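Local coordinates for protein pumilio homolog 23 (Arabidopsis thaliana, PDB 5WZJ) that binds a specific sequence of 18S rRNA through its array of pumilio repeats and probably also regulates mRNA translation and stability through 3'-UTRs, at residues 143-149 and 228-233; 459-464 and 491-495; 351-355 and 383-388; 44-48 and 70-75. All coordinates share one frame; numbering follows the deposited sequence.

Contact 1 (143-149 and 228-233); sequences MCNCYGS and YSSLVL. With nucleotides of chain B.
Cys146 sits squarely over the Tyr228 ring, with Cys146 CA 3.5 Å from the Tyr228 ring centroid and 3° off the ring normal. Cys146 CB reaches Tyr228 CZ at 3.4 Å. The tight part continues at Ser149. In one of its two modelled positions Ser149 OG donates to Tyr228 O at 3.0 Å, tilted 32° from the carbonyl plane. Val232 N reaches the same oxygen from the opposite face, so in that position two donors grip it. There Ser149 OG is turned anti to its own backbone N (chi1 167°), and lies 3.3 Å from Val232 CG2. The packing is looser at the far end, where Met143 CE and Leu233 CD2 stand 4.2 Å apart. Cys144, partly exposed, rests its SG on Ser229 CB. The other margin faces RNA: Tyr228 OH lies 3.6 Å from C4' of C9 of chain B, and Leu231 CD1 lies 3.5 Å from N3 of the same nucleotide. A serine at Tyr228 would probably leave Cys146 without the ring beneath it and open a gap beside the C9 ribose. The contact joins pumilio repeats 3 and 4: Leu212 of helix 202-213 covers Met143 and Val232, while helix 284-296 packs on Leu233.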
loop_
_atom_site.group_PDB
_atom_site.type_symbol
_atom_site.label_atom_id
_atom_site.label_comp_id
_atom_site.label_asym_id
_atom_site.label_seq_id
_atom_site.Cartn_x
_atom_site.Cartn_y
_atom_site.Cartn_z
ATOM N N MET A 143 -15.296 -9.458 16.626
ATOM C CA MET A 143 -14.475 -9.566 15.426
ATOM C C MET A 143 -15.294 -9.305 14.177
ATOM O O MET A 143 -14.812 -8.673 13.237
ATOM C CB MET A 143 -13.845 -10.958 15.332
ATOM C CG MET A 143 -12.843 -11.260 16.433
ATOM S SD MET A 143 -12.267 -12.983 16.435
ATOM C CE MET A 143 -11.305 -13.046 14.931
ATOM N N CYS A 144 -16.533 -9.792 14.149
ATOM C CA CYS A 144 -17.401 -9.665 12.985
ATOM C C CYS A 144 -18.193 -8.367 12.969
ATOM O O CYS A 144 -18.910 -8.111 11.999
ATOM C CB CYS A 144 -18.360 -10.857 12.923
ATOM S SG CYS A 144 -17.469 -12.401 12.678
ATOM N N ASN A 145 -18.064 -7.539 13.998
ATOM C CA ASN A 145 -18.870 -6.330 14.125
ATOM C C ASN A 145 -18.184 -5.190 13.379
ATOM O O ASN A 145 -16.973 -5.005 13.512
ATOM C CB ASN A 145 -19.042 -5.983 15.608
ATOM C CG ASN A 145 -19.843 -4.721 15.820
ATOM O OD1 ASN A 145 -19.286 -3.623 15.938
ATOM N ND2 ASN A 145 -21.156 -4.868 15.861
ATOM N N CYS A 146 -18.952 -4.421 12.592
ATOM C CA CYS A 146 -18.323 -3.376 11.790
ATOM C C CYS A 146 -17.530 -2.405 12.664
ATOM O O CYS A 146 -16.405 -2.035 12.315
ATOM C CB CYS A 146 -19.359 -2.640 10.929
ATOM S SG CYS A 146 -20.795 -1.937 11.751
ATOM N N TYR A 147 -18.072 -2.013 13.819
ATOM C CA TYR A 147 -17.336 -1.081 14.676
ATOM C C TYR A 147 -16.282 -1.803 15.512
ATOM O O TYR A 147 -15.146 -1.333 15.624
ATOM C CB TYR A 147 -18.313 -0.304 15.573
ATOM C CG TYR A 147 -19.544 0.175 14.811
ATOM C CD1 TYR A 147 -19.453 1.213 13.896
ATOM C CD2 TYR A 147 -20.783 -0.436 14.989
ATOM C CE1 TYR A 147 -20.568 1.647 13.182
ATOM C CE2 TYR A 147 -21.906 -0.008 14.287
ATOM C CZ TYR A 147 -21.782 1.029 13.376
ATOM O OH TYR A 147 -22.875 1.476 12.667
ATOM N N GLY A 148 -16.637 -2.957 16.084
ATOM C CA GLY A 148 -15.707 -3.680 16.933
ATOM C C GLY A 148 -14.454 -4.113 16.208
ATOM O O GLY A 148 -13.377 -4.180 16.806
ATOM N N SER A 149 -14.574 -4.421 14.915
ATOM C CA SER A 149 -13.419 -4.824 14.116
ATOM C C SER A 149 -12.380 -3.711 14.027
ATOM O O SER A 149 -11.177 -3.991 13.978
ATOM C CB SER A 149 -13.885 -5.251 12.717
ATOM O OG SER A 149 -12.807 -5.362 11.796
ATOM N N TYR A 228 -15.430 -8.406 8.277
ATOM C CA TYR A 228 -14.857 -7.717 9.421
ATOM C C TYR A 228 -13.894 -8.611 10.200
ATOM O O TYR A 228 -12.850 -8.140 10.660
ATOM C CB TYR A 228 -15.991 -7.149 10.279
ATOM C CG TYR A 228 -16.579 -5.933 9.581
ATOM C CD1 TYR A 228 -15.796 -4.810 9.369
ATOM C CD2 TYR A 228 -17.888 -5.931 9.079
ATOM C CE1 TYR A 228 -16.300 -3.693 8.712
ATOM C CE2 TYR A 228 -18.403 -4.813 8.403
ATOM C CZ TYR A 228 -17.594 -3.699 8.231
ATOM O OH TYR A 228 -18.055 -2.576 7.587
ATOM N N SER A 229 -14.185 -9.902 10.339
ATOM C CA SER A 229 -13.193 -10.755 10.995
ATOM C C SER A 229 -11.979 -10.964 10.090
ATOM O O SER A 229 -10.844 -11.059 10.580
ATOM C CB SER A 229 -13.812 -12.106 11.396
ATOM O OG SER A 229 -14.404 -12.737 10.266
ATOM N N SER A 230 -12.186 -11.025 8.769
ATOM C CA SER A 230 -11.044 -11.147 7.868
ATOM C C SER A 230 -10.104 -9.956 8.027
ATOM O O SER A 230 -8.881 -10.122 8.111
ATOM C CB SER A 230 -11.529 -11.277 6.425
ATOM O OG SER A 230 -10.454 -11.159 5.519
ATOM N N LEU A 231 -10.673 -8.749 8.125
ATOM C CA LEU A 231 -9.887 -7.536 8.339
ATOM C C LEU A 231 -9.092 -7.590 9.644
ATOM O O LEU A 231 -7.930 -7.168 9.686
ATOM C CB LEU A 231 -10.813 -6.315 8.321
ATOM C CG LEU A 231 -11.231 -5.867 6.917
ATOM C CD1 LEU A 231 -12.482 -4.979 6.978
ATOM C CD2 LEU A 231 -10.065 -5.126 6.281
ATOM N N VAL A 232 -9.712 -8.072 10.723
ATOM C CA VAL A 232 -8.996 -8.248 11.986
ATOM C C VAL A 232 -7.818 -9.201 11.797
ATOM O O VAL A 232 -6.687 -8.910 12.203
ATOM C CB VAL A 232 -9.956 -8.753 13.079
ATOM C CG1 VAL A 232 -9.169 -9.105 14.357
ATOM C CG2 VAL A 232 -11.043 -7.694 13.383
ATOM N N LEU A 233 -8.067 -10.351 11.172
ATOM C CA LEU A 233 -7.008 -11.344 11.017
ATOM C C LEU A 233 -5.905 -10.859 10.075
ATOM O O LEU A 233 -4.736 -11.209 10.268
ATOM C CB LEU A 233 -7.593 -12.665 10.521
ATOM C CG LEU A 233 -8.514 -13.396 11.514
ATOM C CD1 LEU A 233 -9.064 -14.662 10.890
ATOM C CD2 LEU A 233 -7.782 -13.729 12.778
ATOM P P C B 9 -16.326 -0.139 0.810
ATOM O OP1 C B 9 -17.617 0.476 0.413
ATOM O OP2 C B 9 -15.050 0.519 0.424
ATOM O "O5'" C B 9 -16.271 -0.264 2.405
ATOM C "C5'" C B 9 -17.308 -0.887 3.159
ATOM C "C4'" C B 9 -16.976 -0.833 4.632
ATOM O "O4'" C B 9 -15.803 -1.627 4.892
ATOM C "C3'" C B 9 -16.668 0.565 5.174
ATOM O "O3'" C B 9 -17.821 1.075 5.815
ATOM C "C2'" C B 9 -15.494 0.381 6.152
ATOM O "O2'" C B 9 -15.908 0.566 7.501
ATOM C "C1'" C B 9 -15.061 -1.080 5.943
ATOM N N1 C B 9 -13.621 -1.229 5.650
ATOM C C2 C B 9 -12.810 -1.471 6.749
ATOM O O2 C B 9 -13.372 -1.541 7.860
ATOM N N3 C B 9 -11.472 -1.624 6.565
ATOM C C4 C B 9 -10.955 -1.528 5.341
ATOM N N4 C B 9 -9.634 -1.676 5.198
ATOM C C5 C B 9 -11.779 -1.279 4.194
ATOM C C6 C B 9 -13.099 -1.135 4.387
ATOM P P G B 11 -22.288 4.479 10.717
ATOM O OP1 G B 11 -22.831 3.101 10.808
ATOM O OP2 G B 11 -22.620 5.341 9.558
ATOM O "O5'" G B 11 -22.742 5.170 12.066
ATOM C "C5'" G B 11 -22.753 6.581 12.234
ATOM C "C4'" G B 11 -22.821 6.909 13.707
ATOM O "O4'" G B 11 -21.467 6.916 14.237
ATOM C "C3'" G B 11 -23.429 8.264 14.068
ATOM O "O3'" G B 11 -24.063 8.173 15.351
ATOM C "C2'" G B 11 -22.200 9.140 14.204
ATOM O "O2'" G B 11 -22.400 10.289 14.999
ATOM C "C1'" G B 11 -21.211 8.159 14.848
ATOM N N9 G B 11 -19.813 8.540 14.636
ATOM C C8 G B 11 -19.139 8.633 13.430
ATOM N N7 G B 11 -17.909 9.076 13.567
ATOM C C5 G B 11 -17.768 9.296 14.936
ATOM C C6 G B 11 -16.664 9.776 15.685
ATOM O O6 G B 11 -15.553 10.115 15.269
ATOM N N1 G B 11 -16.960 9.863 17.050
ATOM C C2 G B 11 -18.165 9.511 17.624
ATOM N N2 G B 11 -18.266 9.647 18.961
ATOM N N3 G B 11 -19.202 9.056 16.936
ATOM C C4 G B 11 -18.939 8.981 15.611
ATOM P P A B 8 -15.493 -3.549 -4.439
ATOM O OP1 A B 8 -16.951 -3.393 -4.219
ATOM O OP2 A B 8 -14.705 -2.431 -4.989
ATOM O "O5'" A B 8 -14.785 -3.948 -3.079
ATOM C "C5'" A B 8 -14.571 -2.991 -2.068
ATOM C "C4'" A B 8 -15.177 -3.488 -0.791
ATOM O "O4'" A B 8 -14.423 -4.632 -0.309
ATOM C "C3'" A B 8 -15.187 -2.498 0.362
ATOM O "O3'" A B 8 -16.347 -1.672 0.301
ATOM C "C2'" A B 8 -15.189 -3.407 1.572
ATOM O "O2'" A B 8 -16.517 -3.883 1.751
ATOM C "C1'" A B 8 -14.314 -4.577 1.086
ATOM N N9 A B 8 -12.871 -4.463 1.411
ATOM C C8 A B 8 -11.937 -3.512 1.046
ATOM N N7 A B 8 -10.721 -3.761 1.497
ATOM C C5 A B 8 -10.844 -4.961 2.178
ATOM C C6 A B 8 -9.932 -5.783 2.874
ATOM N N6 A B 8 -8.629 -5.534 3.047
ATOM N N1 A B 8 -10.421 -6.920 3.426
ATOM C C2 A B 8 -11.718 -7.226 3.293
ATOM N N3 A B 8 -12.665 -6.534 2.669
ATOM C C4 A B 8 -12.156 -5.409 2.116
#

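Contact 2 (459-464 and 491-495); sequences ITETAK and KLRGH
Thr460 carries the largest buried surface here, followed by Leu492 and Ile459. The methyl Thr460 CG2 does the touching and meets three partners. Thr460 CG2 lies over one face of the His495 imidazole, 3.8 Å from the ring centroid and 25° off the ring normal, offset toward the rim near ND1. This is a CH-pi contact. Thr460 CG2 also meets Leu492 CD2 at 3.7 Å, and Lys491 O is equally near. The torsion explains the division of labour. Thr460 OG1 stands between the backbone N and the carbonyl carbon (chi1 65°). That leaves CG2 for the loop, while OG1 bonds back to Glu457 O in its own helix. Leu492 works through one branch. Leu492 CD2 meets Ile459 CG2 at 3.6 Å and also approaches Ala463 CB. The Ile459 and Leu492 side chains cross at about a right angle. Ile459 has a second arm: Ile459 CD1 lies 3.8 Å from Lys491 CE, on the aliphatic part of that lysine. Lys464 NZ comes obliquely to His495 CD2 at 3.8 Å. The amine has its charge partner in Glu498. A type II turn from Leu492 to His495, closed by His495 N to Leu492 O, folds the loop so that leucine and imidazole face the same helix. Segment 491-495 links helix 482-490 to helix 496-501 at the start of pumilio repeat 8. It packs on helix 456-463 of repeat 7, and Ala463 also touches Ile472 of helix 468-477 and Leu499 of helix 496-501.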
loop_
_atom_site.group_PDB
_atom_site.type_symbol
_atom_site.label_atom_id
_atom_site.label_comp_id
_atom_site.label_asym_id
_atom_site.label_seq_id
_atom_site.Cartn_x
_atom_site.Cartn_y
_atom_site.Cartn_z
ATOM N N ILE A 459 6.267 11.331 -27.563
ATOM C CA ILE A 459 7.205 11.300 -26.441
ATOM C C ILE A 459 6.963 12.474 -25.495
ATOM O O ILE A 459 7.027 12.320 -24.271
ATOM C CB ILE A 459 8.661 11.272 -26.954
ATOM C CG1 ILE A 459 8.979 9.917 -27.587
ATOM C CG2 ILE A 459 9.636 11.522 -25.823
ATOM C CD1 ILE A 459 10.438 9.759 -28.077
ATOM N N THR A 460 6.691 13.668 -26.033
ATOM C CA THR A 460 6.412 14.795 -25.141
ATOM C C THR A 460 5.087 14.598 -24.415
ATOM O O THR A 460 4.980 14.896 -23.220
ATOM C CB THR A 460 6.408 16.123 -25.905
ATOM O OG1 THR A 460 5.328 16.130 -26.835
ATOM C CG2 THR A 460 7.699 16.312 -26.656
ATOM N N GLU A 461 4.069 14.078 -25.109
ATOM C CA GLU A 461 2.823 13.736 -24.428
ATOM C C GLU A 461 3.059 12.732 -23.302
ATOM O O GLU A 461 2.436 12.824 -22.235
ATOM C CB GLU A 461 1.807 13.175 -25.422
ATOM C CG GLU A 461 1.255 14.202 -26.375
ATOM C CD GLU A 461 0.354 15.197 -25.680
ATOM O OE1 GLU A 461 -0.850 14.892 -25.533
ATOM O OE2 GLU A 461 0.857 16.267 -25.270
ATOM N N THR A 462 3.945 11.754 -23.527
ATOM C CA THR A 462 4.260 10.781 -22.484
ATOM C C THR A 462 4.912 11.460 -21.289
ATOM O O THR A 462 4.560 11.192 -20.136
ATOM C CB THR A 462 5.180 9.689 -23.042
ATOM O OG1 THR A 462 4.577 9.099 -24.204
ATOM C CG2 THR A 462 5.457 8.593 -21.974
ATOM N N ALA A 463 5.861 12.365 -21.555
ATOM C CA ALA A 463 6.560 13.057 -20.477
ATOM C C ALA A 463 5.614 13.923 -19.652
ATOM O O ALA A 463 5.827 14.099 -18.450
ATOM C CB ALA A 463 7.685 13.916 -21.049
ATOM N N LYS A 464 4.574 14.464 -20.273
ATOM C CA LYS A 464 3.609 15.304 -19.575
ATOM C C LYS A 464 2.590 14.503 -18.784
ATOM O O LYS A 464 1.735 15.102 -18.134
ATOM C CB LYS A 464 2.871 16.202 -20.570
ATOM C CG LYS A 464 3.786 17.167 -21.325
ATOM C CD LYS A 464 3.001 18.014 -22.318
ATOM C CE LYS A 464 3.959 18.732 -23.257
ATOM N NZ LYS A 464 3.263 19.558 -24.285
ATOM N N LYS A 491 14.283 14.562 -28.700
ATOM C CA LYS A 491 12.922 14.792 -29.170
ATOM C C LYS A 491 12.051 15.505 -28.138
ATOM O O LYS A 491 10.905 15.843 -28.455
ATOM C CB LYS A 491 12.290 13.469 -29.608
ATOM C CG LYS A 491 12.802 13.066 -31.010
ATOM C CD LYS A 491 12.122 11.838 -31.556
ATOM C CE LYS A 491 12.722 10.567 -30.972
ATOM N NZ LYS A 491 12.266 9.384 -31.777
ATOM N N LEU A 492 12.556 15.765 -26.935
ATOM C CA LEU A 492 11.844 16.615 -25.987
ATOM C C LEU A 492 12.204 18.089 -26.127
ATOM O O LEU A 492 11.596 18.922 -25.439
ATOM C CB LEU A 492 12.112 16.165 -24.551
ATOM C CG LEU A 492 11.574 14.788 -24.154
ATOM C CD1 LEU A 492 11.980 14.451 -22.730
ATOM C CD2 LEU A 492 10.056 14.743 -24.280
ATOM N N ARG A 493 13.165 18.426 -26.993
ATOM C CA ARG A 493 13.594 19.811 -27.146
ATOM C C ARG A 493 12.425 20.689 -27.559
ATOM O O ARG A 493 11.571 20.290 -28.355
ATOM C CB ARG A 493 14.715 19.926 -28.181
ATOM C CG ARG A 493 16.065 19.406 -27.696
ATOM C CD ARG A 493 17.216 19.846 -28.606
ATOM N NE ARG A 493 17.430 21.293 -28.602
ATOM C CZ ARG A 493 18.518 21.889 -29.093
ATOM N NH1 ARG A 493 19.495 21.156 -29.615
ATOM N NH2 ARG A 493 18.633 23.213 -29.058
ATOM N N GLY A 494 12.393 21.897 -27.018
ATOM C CA GLY A 494 11.260 22.773 -27.210
ATOM C C GLY A 494 10.145 22.572 -26.215
ATOM O O GLY A 494 9.189 23.358 -26.210
ATOM N N HIS A 495 10.234 21.556 -25.356
ATOM C CA HIS A 495 9.171 21.279 -24.400
ATOM C C HIS A 495 9.655 21.239 -22.968
ATOM O O HIS A 495 8.857 20.957 -22.067
ATOM C CB HIS A 495 8.470 19.957 -24.745
ATOM C CG HIS A 495 7.684 20.026 -26.011
ATOM N ND1 HIS A 495 8.230 19.729 -27.240
ATOM C CD2 HIS A 495 6.406 20.405 -26.245
ATOM C CE1 HIS A 495 7.319 19.907 -28.179
ATOM N NE2 HIS A 495 6.204 20.319 -27.603
#

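Contact 3 (351-355 and 383-388); sequences FKDLL and ALVGAV
The Phe351 ring meets segment 383-388 of helix 377-388 with its rim. Leu384 N lies at the ring edge, in its plane, 3.7 Å from Phe351 CD2. Ala383 C lies obliquely to the ring. Ala383 CB is 3.8 Å from Phe351 CD2 and also approaches CE2 of that ring. The CD2-CE2 edge of the phenyl group thus lies against the backbone at Ala383 and Leu384. Val363 and Leu366 of helix 360-373 also touch Phe351. At the base of the side chain, Phe351 CB touches Ala387 CB at 3.6 Å. The Ala387 methyl is the centre of the contact. Ala387 CB is also 3.6 Å from Lys352 N and faces Leu355 CD1 more loosely. The small side chain lets the backbones come close, with the CA atoms of Lys352 and Ala387 4.5 Å apart. Lys352 lays CG near Ala387 O, with CG anti to the backbone N (chi1 -174°). Its NZ leads away to a salt bridge with Glu356. Leu355 closes the other end through one methyl: Leu355 CD1 lies 3.6 Å from Val388 CG2 and 4.1 Å from Leu384 CD1. It crosses both side chains at about a right angle. The short helical segments cross at -60° with their axes 8.8 Å apart at closest approach. The contact is apolar helix-to-helix packing within the all-helical NOP9-like PUF repeat domain, typical of an alpha solenoid built from stacked helices.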
loop_
_atom_site.group_PDB
_atom_site.type_symbol
_atom_site.label_atom_id
_atom_site.label_comp_id
_atom_site.label_asym_id
_atom_site.label_seq_id
_atom_site.Cartn_x
_atom_site.Cartn_y
_atom_site.Cartn_z
ATOM N N PHE A 351 -1.146 -14.564 -21.388
ATOM C CA PHE A 351 -0.927 -13.140 -21.150
ATOM C C PHE A 351 -1.966 -12.304 -21.878
ATOM O O PHE A 351 -2.470 -11.312 -21.340
ATOM C CB PHE A 351 0.470 -12.726 -21.610
ATOM C CG PHE A 351 1.527 -12.792 -20.543
ATOM C CD1 PHE A 351 1.291 -13.422 -19.333
ATOM C CD2 PHE A 351 2.764 -12.199 -20.756
ATOM C CE1 PHE A 351 2.277 -13.474 -18.365
ATOM C CE2 PHE A 351 3.753 -12.246 -19.792
ATOM C CZ PHE A 351 3.510 -12.888 -18.595
ATOM N N LYS A 352 -2.291 -12.688 -23.114
ATOM C CA LYS A 352 -3.244 -11.907 -23.896
ATOM C C LYS A 352 -4.614 -11.913 -23.233
ATOM O O LYS A 352 -5.229 -10.857 -23.049
ATOM C CB LYS A 352 -3.335 -12.462 -25.320
ATOM C CG LYS A 352 -4.196 -11.624 -26.268
ATOM C CD LYS A 352 -4.417 -12.342 -27.610
ATOM C CE LYS A 352 -4.697 -11.359 -28.741
ATOM N NZ LYS A 352 -5.658 -10.289 -28.349
ATOM N N ASP A 353 -5.107 -13.103 -22.879
ATOM C CA ASP A 353 -6.361 -13.224 -22.139
ATOM C C ASP A 353 -6.361 -12.327 -20.911
ATOM O O ASP A 353 -7.308 -11.570 -20.674
ATOM C CB ASP A 353 -6.579 -14.674 -21.711
ATOM C CG ASP A 353 -6.425 -15.654 -22.853
ATOM O OD1 ASP A 353 -5.276 -15.935 -23.260
ATOM O OD2 ASP A 353 -7.456 -16.155 -23.326
ATOM N N LEU A 354 -5.292 -12.404 -20.117
ATOM C CA LEU A 354 -5.237 -11.636 -18.879
ATOM C C LEU A 354 -5.331 -10.140 -19.155
ATOM O O LEU A 354 -6.075 -9.425 -18.475
ATOM C CB LEU A 354 -3.958 -11.977 -18.113
ATOM C CG LEU A 354 -3.884 -13.396 -17.529
ATOM C CD1 LEU A 354 -2.501 -13.687 -16.958
ATOM C CD2 LEU A 354 -4.940 -13.591 -16.455
ATOM N N LEU A 355 -4.610 -9.651 -20.170
ATOM C CA LEU A 355 -4.686 -8.229 -20.498
ATOM C C LEU A 355 -6.067 -7.852 -21.028
ATOM O O LEU A 355 -6.603 -6.795 -20.673
ATOM C CB LEU A 355 -3.605 -7.861 -21.510
ATOM C CG LEU A 355 -2.161 -7.994 -21.031
ATOM C CD1 LEU A 355 -1.219 -7.782 -22.200
ATOM C CD2 LEU A 355 -1.858 -6.994 -19.916
ATOM N N ALA A 383 6.931 -12.794 -24.122
ATOM C CA ALA A 383 5.521 -13.159 -24.034
ATOM C C ALA A 383 4.639 -11.918 -23.955
ATOM O O ALA A 383 3.542 -11.887 -24.530
ATOM C CB ALA A 383 5.283 -14.073 -22.828
ATOM N N LEU A 384 5.099 -10.880 -23.247
ATOM C CA LEU A 384 4.330 -9.641 -23.167
ATOM C C LEU A 384 4.211 -8.976 -24.538
ATOM O O LEU A 384 3.123 -8.537 -24.927
ATOM C CB LEU A 384 4.964 -8.680 -22.162
ATOM C CG LEU A 384 4.283 -7.309 -22.098
ATOM C CD1 LEU A 384 2.791 -7.431 -21.724
ATOM C CD2 LEU A 384 5.009 -6.367 -21.138
ATOM N N VAL A 385 5.318 -8.894 -25.289
ATOM C CA VAL A 385 5.255 -8.304 -26.632
ATOM C C VAL A 385 4.238 -9.040 -27.493
ATOM O O VAL A 385 3.380 -8.425 -28.139
ATOM C CB VAL A 385 6.630 -8.319 -27.318
ATOM C CG1 VAL A 385 6.497 -7.706 -28.714
ATOM C CG2 VAL A 385 7.677 -7.578 -26.494
ATOM N N GLY A 386 4.342 -10.369 -27.533
ATOM C CA GLY A 386 3.451 -11.158 -28.362
ATOM C C GLY A 386 2.005 -11.074 -27.927
ATOM O O GLY A 386 1.097 -11.199 -28.751
ATOM N N ALA A 387 1.765 -10.844 -26.636
ATOM C CA ALA A 387 0.390 -10.685 -26.181
ATOM C C ALA A 387 -0.220 -9.381 -26.674
ATOM O O ALA A 387 -1.442 -9.296 -26.846
ATOM C CB ALA A 387 0.326 -10.737 -24.655
ATOM N N VAL A 388 0.598 -8.357 -26.893
ATOM C CA VAL A 388 0.076 -7.030 -27.206
ATOM C C VAL A 388 0.173 -6.779 -28.706
ATOM O O VAL A 388 -0.650 -6.056 -29.282
ATOM C CB VAL A 388 0.826 -5.948 -26.406
ATOM C CG1 VAL A 388 0.371 -4.559 -26.812
ATOM C CG2 VAL A 388 0.614 -6.163 -24.903
#

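Contact 4 (44-48 and 70-75); sequences CGNAL and TLLEGC
Leu48 and Leu71 slide past each other in opposite directions where helices 37-49 and 64-74 pack in the all-helical solenoid of this pumilio protein. The short segments run at 129° to each other, with axes 8.7 Å apart at closest approach. Leu71 belongs to pumilio repeat 1. Starting from its base, Leu71 CB meets Leu48 CD2 at 3.9 Å. Leu71 CG, anti to the carbonyl carbon (chi1 -57°), sets the two methyls against Ala47 and Cys44. Leu71 CD1 ends on Ala47 CB at 3.6 Å. Leu71 CD2 touches that methyl too and lies 4.0 Å from Cys44 CA. Ile26 of helix 17-31 also packs on Leu71, and Tyr22 of that helix on Ala47. Leu48 divides its two branches between Leu72 and Cys75. Leu48 CD2 meets Leu72 CD2 at 3.8 Å, and the two side chains cross at about a right angle. Replacing Leu48 with alanine would probably open a gap between Leu71, Leu72 and Cys75 and leave the Cys75 sulfur without its methyl neighbour. Leu80 of helix 77-87 backs both Leu72 and Cys75. Cys44 packs against Gly74 and Cys75. Its CB faces Cys75 CB, and its SG lies over Gly74, whose lack of a side chain makes the room: a CB there would collide with the sulfur. The Leu48 CD1 methyl approaches Cys75 SG to 3.6 Å.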
loop_
_atom_site.group_PDB
_atom_site.type_symbol
_atom_site.label_atom_id
_atom_site.label_comp_id
_atom_site.label_asym_id
_atom_site.label_seq_id
_atom_site.Cartn_x
_atom_site.Cartn_y
_atom_site.Cartn_z
ATOM N N CYS A 44 -9.845 17.261 32.427
ATOM C CA CYS A 44 -10.176 16.029 31.713
ATOM C C CYS A 44 -10.226 14.842 32.667
ATOM O O CYS A 44 -11.157 14.034 32.618
ATOM C CB CYS A 44 -9.170 15.784 30.588
ATOM S SG CYS A 44 -9.329 16.842 29.127
ATOM N N GLY A 45 -9.262 14.753 33.584
ATOM C CA GLY A 45 -9.245 13.643 34.526
ATOM C C GLY A 45 -10.381 13.698 35.529
ATOM O O GLY A 45 -11.001 12.672 35.833
ATOM N N ASN A 46 -10.673 14.887 36.062
ATOM C CA ASN A 46 -11.821 15.015 36.958
ATOM C C ASN A 46 -13.111 14.613 36.257
ATOM O O ASN A 46 -13.967 13.941 36.846
ATOM C CB ASN A 46 -11.934 16.447 37.475
ATOM C CG ASN A 46 -10.767 16.842 38.357
ATOM O OD1 ASN A 46 -10.012 15.987 38.827
ATOM N ND2 ASN A 46 -10.621 18.142 38.596
ATOM N N ALA A 47 -13.273 15.022 34.997
ATOM C CA ALA A 47 -14.512 14.716 34.298
ATOM C C ALA A 47 -14.654 13.220 34.055
ATOM O O ALA A 47 -15.766 12.687 34.125
ATOM C CB ALA A 47 -14.585 15.505 32.990
ATOM N N LEU A 48 -13.543 12.522 33.796
ATOM C CA LEU A 48 -13.617 11.074 33.641
ATOM C C LEU A 48 -14.199 10.411 34.885
ATOM O O LEU A 48 -14.940 9.423 34.775
ATOM C CB LEU A 48 -12.237 10.504 33.316
ATOM C CG LEU A 48 -11.734 10.775 31.898
ATOM C CD1 LEU A 48 -10.322 10.223 31.699
ATOM C CD2 LEU A 48 -12.693 10.181 30.868
ATOM N N THR A 70 -12.770 13.600 23.729
ATOM C CA THR A 70 -11.923 14.730 24.084
ATOM C C THR A 70 -11.288 14.526 25.452
ATOM O O THR A 70 -10.087 14.759 25.623
ATOM C CB THR A 70 -12.749 16.022 24.062
ATOM O OG1 THR A 70 -13.339 16.182 22.765
ATOM C CG2 THR A 70 -11.865 17.234 24.376
ATOM N N LEU A 71 -12.074 14.072 26.436
ATOM C CA LEU A 71 -11.530 13.841 27.775
ATOM C C LEU A 71 -10.433 12.772 27.765
ATOM O O LEU A 71 -9.397 12.917 28.427
ATOM C CB LEU A 71 -12.652 13.433 28.723
ATOM C CG LEU A 71 -13.814 14.430 28.818
ATOM C CD1 LEU A 71 -14.859 13.901 29.757
ATOM C CD2 LEU A 71 -13.313 15.793 29.283
ATOM N N LEU A 72 -10.646 11.686 27.026
ATOM C CA LEU A 72 -9.682 10.590 27.054
ATOM C C LEU A 72 -8.372 10.981 26.388
ATOM O O LEU A 72 -7.302 10.551 26.831
ATOM C CB LEU A 72 -10.277 9.352 26.380
ATOM C CG LEU A 72 -11.388 8.668 27.177
ATOM C CD1 LEU A 72 -12.132 7.641 26.328
ATOM C CD2 LEU A 72 -10.804 8.003 28.412
ATOM N N GLU A 73 -8.430 11.800 25.340
ATOM C CA GLU A 73 -7.215 12.236 24.665
ATOM C C GLU A 73 -6.555 13.427 25.352
ATOM O O GLU A 73 -5.424 13.775 25.000
ATOM C CB GLU A 73 -7.518 12.562 23.192
ATOM C CG GLU A 73 -7.843 11.304 22.301
ATOM C CD GLU A 73 -8.652 11.633 21.021
ATOM O OE1 GLU A 73 -9.005 10.692 20.254
ATOM O OE2 GLU A 73 -8.950 12.835 20.786
ATOM N N GLY A 74 -7.211 14.047 26.332
ATOM C CA GLY A 74 -6.641 15.205 26.996
ATOM C C GLY A 74 -6.143 14.921 28.401
ATOM O O GLY A 74 -5.447 15.749 28.999
ATOM N N CYS A 75 -6.489 13.755 28.941
ATOM C CA CYS A 75 -6.179 13.440 30.326
ATOM C C CYS A 75 -4.778 12.841 30.422
ATOM O O CYS A 75 -4.111 12.580 29.417
ATOM C CB CYS A 75 -7.219 12.481 30.904
ATOM S SG CYS A 75 -7.082 10.768 30.249
#

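Overall arrangement
The four contacts follow one another along the chain in the order 4, 1, 3, 2, and none touches another. They mark points along the curved superhelix that pumilio repeats form, a shape like a half donut. Contact 4 lies near the N-terminal end, with its centre about 28 Å from that of contact 1. The centres of contacts 1 and 3 are about 39 Å apart, and those of contacts 3 and 2 about 28 Å. Contacts 2 and 4 lie on opposite sides of the chain's centre, with their own centres about 58 Å apart. Contact 1 touches the bound RNA directly. The nearest atom of contact 2 is about 6 Å from the bound RNA. For contact 3 the nearest atom is about 7 Å from the RNA, and for contact 4 about 8 Å.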